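Local atomic coordinates of putative hydrolase (Bacteroides ovatus, PDB entry 4HBS), a protein that is of unknown function but is probably a hydrolase, built as a five-bladed beta-propeller and related to the beta-fructosidase clan. Residues G60-G65 with M358-P363; I373-D378 with R396-R401. All blocks are in the same frame, centred on the assembly; numbering follows the deposited sequence.

Contact 1. Residues G60-G65 with M358-P363; sequences GVFTTG and MVNIHP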
loop_
_atom_site.group_PDB
_atom_site.type_symbol
_atom_site.label_atom_id
_atom_site.label_comp_id
_atom_site.label_asym_id
_atom_site.label_seq_id
_atom_site.Cartn_x
_atom_site.Cartn_y
_atom_site.Cartn_z
ATOM N N GLY A 60 -5.078 -2.318 -1.360
ATOM C CA GLY A 60 -3.674 -2.014 -1.620
ATOM C C GLY A 60 -3.463 -0.524 -1.486
ATOM O O GLY A 60 -3.437 -0.007 -0.369
ATOM N N VAL A 61 -3.418 0.191 -2.624
ATOM C CA VAL A 61 -3.283 1.654 -2.668
ATOM C C VAL A 61 -1.856 1.994 -2.240
ATOM O O VAL A 61 -1.594 2.271 -1.071
ATOM C CB VAL A 61 -4.385 2.396 -1.823
ATOM C CG1 VAL A 61 -4.359 3.893 -2.074
ATOM C CG2 VAL A 61 -5.782 1.842 -2.131
ATOM N N PHE A 62 -0.928 1.882 -3.198
ATOM C CA PHE A 62 0.505 2.136 -3.018
ATOM C C PHE A 62 0.956 3.198 -3.992
ATOM O O PHE A 62 0.770 3.015 -5.188
ATOM C CB PHE A 62 1.310 0.863 -3.286
ATOM C CG PHE A 62 1.060 -0.325 -2.395
ATOM C CD1 PHE A 62 -0.056 -1.133 -2.583
ATOM C CD2 PHE A 62 2.038 -0.765 -1.515
ATOM C CE1 PHE A 62 -0.256 -2.270 -1.799
ATOM C CE2 PHE A 62 1.850 -1.916 -0.751
ATOM C CZ PHE A 62 0.693 -2.651 -0.884
ATOM N N THR A 63 1.597 4.277 -3.507
ATOM C CA THR A 63 2.106 5.350 -4.364
ATOM C C THR A 63 3.607 5.217 -4.579
ATOM O O THR A 63 4.316 4.579 -3.790
ATOM C CB THR A 63 1.804 6.708 -3.784
ATOM O OG1 THR A 63 2.266 6.735 -2.450
ATOM C CG2 THR A 63 0.362 7.037 -3.830
ATOM N N THR A 64 4.084 5.839 -5.656
ATOM C CA THR A 64 5.485 5.890 -6.029
ATOM C C THR A 64 5.659 7.128 -6.866
ATOM O O THR A 64 5.242 7.136 -8.031
ATOM C CB THR A 64 5.909 4.607 -6.781
ATOM O OG1 THR A 64 5.972 3.527 -5.858
ATOM C CG2 THR A 64 7.270 4.738 -7.482
ATOM N N GLY A 65 6.232 8.179 -6.275
ATOM C CA GLY A 65 6.513 9.406 -7.002
ATOM C C GLY A 65 7.447 9.097 -8.156
ATOM O O GLY A 65 8.371 8.285 -7.993
HETATM N N MSE A 358 -3.817 -2.529 5.724
HETATM C CA MSE A 358 -2.999 -1.856 4.737
HETATM C C MSE A 358 -2.833 -0.368 5.064
HETATM O O MSE A 358 -3.157 0.507 4.249
HETATM C CB MSE A 358 -3.618 -2.034 3.356
HETATM C CG MSE A 358 -2.606 -1.982 2.258
HETATM SE SE MSE A 358 -1.642 -3.633 2.084
HETATM C CE MSE A 358 -3.119 -4.683 1.259
ATOM N N VAL A 359 -2.355 -0.084 6.270
ATOM C CA VAL A 359 -2.116 1.296 6.672
ATOM C C VAL A 359 -0.813 1.665 5.995
ATOM O O VAL A 359 0.247 1.186 6.406
ATOM C CB VAL A 359 -2.109 1.475 8.195
ATOM C CG1 VAL A 359 -1.895 2.932 8.559
ATOM C CG2 VAL A 359 -3.423 0.977 8.786
ATOM N N ASN A 360 -0.924 2.406 4.867
ATOM C CA ASN A 360 0.181 2.779 3.992
ATOM C C ASN A 360 0.578 4.204 4.131
ATOM O O ASN A 360 -0.244 5.046 4.441
ATOM C CB ASN A 360 -0.186 2.497 2.536
ATOM C CG ASN A 360 -0.141 1.026 2.197
ATOM O OD1 ASN A 360 0.322 0.185 2.984
ATOM N ND2 ASN A 360 -0.600 0.683 1.009
ATOM N N ILE A 361 1.854 4.469 3.827
ATOM C CA ILE A 361 2.523 5.765 3.938
ATOM C C ILE A 361 2.775 6.271 2.512
ATOM O O ILE A 361 3.083 5.460 1.636
ATOM C CB ILE A 361 3.807 5.516 4.804
ATOM C CG1 ILE A 361 3.530 5.847 6.270
ATOM C CG2 ILE A 361 5.083 6.168 4.288
ATOM C CD1 ILE A 361 3.528 7.315 6.579
ATOM N N HIS A 362 2.574 7.591 2.253
ATOM C CA HIS A 362 2.690 8.179 0.897
ATOM C C HIS A 362 3.560 9.448 0.885
ATOM O O HIS A 362 3.047 10.564 0.776
ATOM C CB HIS A 362 1.288 8.489 0.326
ATOM C CG HIS A 362 0.378 7.307 0.330
ATOM N ND1 HIS A 362 0.611 6.225 -0.490
ATOM C CD2 HIS A 362 -0.692 7.041 1.110
ATOM C CE1 HIS A 362 -0.345 5.354 -0.230
ATOM N NE2 HIS A 362 -1.152 5.796 0.738
ATOM N N PRO A 363 4.897 9.280 0.918
ATOM C CA PRO A 363 5.805 10.445 0.844
ATOM C C PRO A 363 5.575 11.361 -0.357
ATOM O O PRO A 363 5.764 12.559 -0.229
ATOM C CB PRO A 363 7.187 9.802 0.740
ATOM C CG PRO A 363 7.034 8.480 1.343
ATOM C CD PRO A 363 5.659 8.023 0.997
HETATM O O HOH W 1 -3.574 1.656 1.758
#
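With CG anti to the carbonyl carbon in both residues, N360 (chi1 -75°) and H362 (chi1 -54°) send their polar ends across to the strand 60-65, whose axis lies 7.5 Å from that of 358-361 and runs nearly parallel to it. At that spacing side chains, rather than paired backbones, make the contact. N360 ND2 donates to V61 O over 2.8 Å in a nearly straight bond; the oxygen lies in the amide plane, but the nitrogen stands above the carbonyl plane of V61 instead of on a lone pair. The same ND2 lies 3.7 Å above the centre of the F62 ring, with amide and ring planes 51° apart, so the amide has its nitrogen against an aromatic face while bonding to the backbone. M358, a selenomethionine bent at chi2 and chi3, brings SE to 3.9 Å from F62 CZ, a Met-aromatic contact of oblique approach. With only a methyl group at F62, as in alanine, N360 ND2 would probably lose the aromatic face beside it and M358 SE its ring partner. Further along, T63 OG1 and H362 ND1 are hydrogen-bonded at 2.6 Å, while V61 O approaches the imidazole edge in plane, 3.4 Å from H362 CE1. A water lies within hydrogen-bonding distance of G60 O (2.7 Å) and M358 O (2.8 Å). H362 NE2 is also held by S374 OG, and N360 OD1 has a weak bond from W299 NE1. V61 and F62 both face S74, forming a G1 bulge in their own sheet. Polar side chains and a water thus join the edge strands of two propeller blades near the centre of the chain, and the buried V61 carbonyl has a hydrogen-bond donor in the neighbouring blade.

Contact 2. Residues I373-D378 with R396-R401; sequences ISTNTD and RPYFYR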
loop_
_atom_site.group_PDB
_atom_site.type_symbol
_atom_site.label_atom_id
_atom_site.label_comp_id
_atom_site.label_asym_id
_atom_site.label_seq_id
_atom_site.Cartn_x
_atom_site.Cartn_y
_atom_site.Cartn_z
ATOM N N ILE A 373 -1.069 9.119 5.222
ATOM C CA ILE A 373 -1.432 7.730 5.479
ATOM C C ILE A 373 -2.773 7.405 4.822
ATOM O O ILE A 373 -3.632 8.277 4.715
ATOM C CB ILE A 373 -1.477 7.513 7.026
ATOM C CG1 ILE A 373 -0.060 7.646 7.633
ATOM C CG2 ILE A 373 -2.086 6.165 7.402
ATOM C CD1 ILE A 373 -0.036 8.005 9.050
ATOM N N SER A 374 -2.952 6.156 4.393
ATOM C CA SER A 374 -4.198 5.700 3.786
ATOM C C SER A 374 -4.515 4.317 4.295
ATOM O O SER A 374 -3.604 3.508 4.447
ATOM C CB SER A 374 -4.102 5.700 2.260
ATOM O OG SER A 374 -3.455 4.551 1.737
ATOM N N THR A 375 -5.794 4.038 4.558
ATOM C CA THR A 375 -6.241 2.734 5.027
ATOM C C THR A 375 -6.935 1.977 3.921
ATOM O O THR A 375 -7.081 2.471 2.812
ATOM C CB THR A 375 -7.236 2.915 6.170
ATOM O OG1 THR A 375 -8.411 3.577 5.685
ATOM C CG2 THR A 375 -6.653 3.639 7.338
ATOM N N ASN A 376 -7.303 0.749 4.223
ATOM C CA ASN A 376 -8.177 -0.116 3.452
ATOM C C ASN A 376 -9.178 -0.601 4.467
ATOM O O ASN A 376 -8.767 -0.839 5.603
ATOM C CB ASN A 376 -7.432 -1.297 2.808
ATOM C CG ASN A 376 -6.485 -1.030 1.663
ATOM O OD1 ASN A 376 -5.834 -1.970 1.195
ATOM N ND2 ASN A 376 -6.375 0.201 1.140
ATOM N N THR A 377 -10.474 -0.711 4.113
ATOM C CA THR A 377 -11.494 -1.198 5.043
ATOM C C THR A 377 -12.325 -2.243 4.356
ATOM O O THR A 377 -12.299 -2.355 3.138
ATOM C CB THR A 377 -12.308 -0.062 5.654
ATOM O OG1 THR A 377 -12.566 0.924 4.659
ATOM C CG2 THR A 377 -11.585 0.570 6.830
ATOM N N ASP A 378 -13.035 -3.023 5.167
ATOM C CA ASP A 378 -13.793 -4.238 4.834
ATOM C C ASP A 378 -15.136 -4.264 5.523
ATOM O O ASP A 378 -15.198 -3.854 6.683
ATOM C CB ASP A 378 -12.992 -5.405 5.500
ATOM C CG ASP A 378 -12.489 -6.545 4.696
ATOM O OD1 ASP A 378 -12.265 -6.363 3.489
ATOM O OD2 ASP A 378 -12.160 -7.578 5.300
ATOM N N ARG A 396 -12.879 1.084 0.064
ATOM C CA ARG A 396 -12.107 2.129 -0.600
ATOM C C ARG A 396 -11.182 2.769 0.411
ATOM O O ARG A 396 -11.436 2.665 1.631
ATOM C CB ARG A 396 -12.996 3.179 -1.308
ATOM C CG ARG A 396 -14.270 3.541 -0.608
ATOM C CD ARG A 396 -14.050 4.545 0.490
ATOM N NE ARG A 396 -14.563 5.852 0.095
ATOM C CZ ARG A 396 -13.840 6.915 -0.260
ATOM N NH1 ARG A 396 -12.513 6.870 -0.243
ATOM N NH2 ARG A 396 -14.439 8.041 -0.607
ATOM N N PRO A 397 -10.078 3.413 -0.052
ATOM C CA PRO A 397 -9.160 4.015 0.905
ATOM C C PRO A 397 -9.691 5.288 1.515
ATOM O O PRO A 397 -10.484 5.992 0.912
ATOM C CB PRO A 397 -7.903 4.279 0.077
ATOM C CG PRO A 397 -8.371 4.408 -1.302
ATOM C CD PRO A 397 -9.620 3.619 -1.442
ATOM N N TYR A 398 -9.264 5.554 2.727
ATOM C CA TYR A 398 -9.571 6.778 3.451
ATOM C C TYR A 398 -8.218 7.363 3.800
ATOM O O TYR A 398 -7.328 6.603 4.181
ATOM C CB TYR A 398 -10.451 6.485 4.664
ATOM C CG TYR A 398 -11.887 6.239 4.268
ATOM C CD1 TYR A 398 -12.699 7.282 3.826
ATOM C CD2 TYR A 398 -12.432 4.958 4.297
ATOM C CE1 TYR A 398 -14.032 7.069 3.478
ATOM C CE2 TYR A 398 -13.765 4.731 3.938
ATOM C CZ TYR A 398 -14.566 5.796 3.554
ATOM O OH TYR A 398 -15.872 5.600 3.187
ATOM N N PHE A 399 -8.021 8.668 3.565
ATOM C CA PHE A 399 -6.731 9.319 3.739
ATOM C C PHE A 399 -6.647 10.191 5.006
ATOM O O PHE A 399 -7.635 10.800 5.431
ATOM C CB PHE A 399 -6.431 10.156 2.498
ATOM C CG PHE A 399 -6.321 9.302 1.261
ATOM C CD1 PHE A 399 -7.462 8.899 0.569
ATOM C CD2 PHE A 399 -5.090 8.824 0.834
ATOM C CE1 PHE A 399 -7.364 8.114 -0.573
ATOM C CE2 PHE A 399 -4.998 8.012 -0.298
ATOM C CZ PHE A 399 -6.136 7.673 -0.997
ATOM N N TYR A 400 -5.439 10.228 5.604
ATOM C CA TYR A 400 -5.127 11.019 6.801
ATOM C C TYR A 400 -3.791 11.720 6.637
ATOM O O TYR A 400 -2.935 11.220 5.931
ATOM C CB TYR A 400 -5.062 10.123 8.065
ATOM C CG TYR A 400 -6.315 9.318 8.290
ATOM C CD1 TYR A 400 -6.534 8.128 7.603
ATOM C CD2 TYR A 400 -7.307 9.763 9.155
ATOM C CE1 TYR A 400 -7.707 7.405 7.768
ATOM C CE2 TYR A 400 -8.500 9.060 9.309
ATOM C CZ TYR A 400 -8.693 7.877 8.619
ATOM O OH TYR A 400 -9.880 7.202 8.752
ATOM N N ARG A 401 -3.602 12.850 7.308
ATOM C CA ARG A 401 -2.323 13.572 7.343
ATOM C C ARG A 401 -1.969 13.796 8.808
ATOM O O ARG A 401 -2.851 14.177 9.590
ATOM C CB ARG A 401 -2.388 14.897 6.588
ATOM C CG ARG A 401 -2.839 14.748 5.146
ATOM C CD ARG A 401 -2.033 15.575 4.168
ATOM N NE ARG A 401 -2.444 15.276 2.792
ATOM C CZ ARG A 401 -1.720 15.499 1.694
ATOM N NH1 ARG A 401 -0.510 16.049 1.781
ATOM N NH2 ARG A 401 -2.201 15.176 0.499
HETATM O O HOH W 2 -10.036 4.526 8.012
#
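Backbone hydrogen bonds between I373 and Y400 set the antiparallel register: I373 N donates to Y400 O at 2.9 Å and Y400 N returns a bond to I373 O at 2.8 Å. A third joins T375 N to Y398 O at 3.0 Å. Between them S374 and F399 form a non-hydrogen-bonded pair, and CA-H...O contacts from F399 to I373 O, from S374 to Y398 O and from P397 to T375 O accompany the stronger bonds.

In the apolar packing, S374 CB meets the F399 ring obliquely, 3.6 Å from F399 CE2, and T375 CG2 comes obliquely to Y400 CE1 at 3.9 Å.

Polar side chains add a water that joins T375 OG1 to Y400 OH. T375 OG1 sits between backbone N and carbonyl carbon (chi1 64°), which leaves CG2 for the tyrosine ring. T377 OG1 lies at the edge of the Y398 ring but bonds to F394 O.

Both strands are inner members of a five-stranded antiparallel sheet in which 24-26 and 38-42, from the N-terminal part of the chain, complete a blade with 356-361, 371-377 and 399-403 from the C-terminal part, the ring closure known from many beta-propellers.

In the fold
Both contacts are buried, but contact 1 lies about 4 Å from the centre of the chain and contact 2 about 10 Å, measured from their centres. They share one sheet: 356-361, an outermost strand in contact 1, is the neighbour of 371-377, which contact 2 pairs with 399-403. Contact 2 is therefore backbone pairing within a blade, whereas contact 1 joins different sheets through side chains and a water. Two probable hydrogen bonds couple them, G60 N to N376 OD1 and H362 NE2 to S374 OG, while V359 packs on I373. S374 and N376 thus belong to the inner strand yet bond to residues of contact 1.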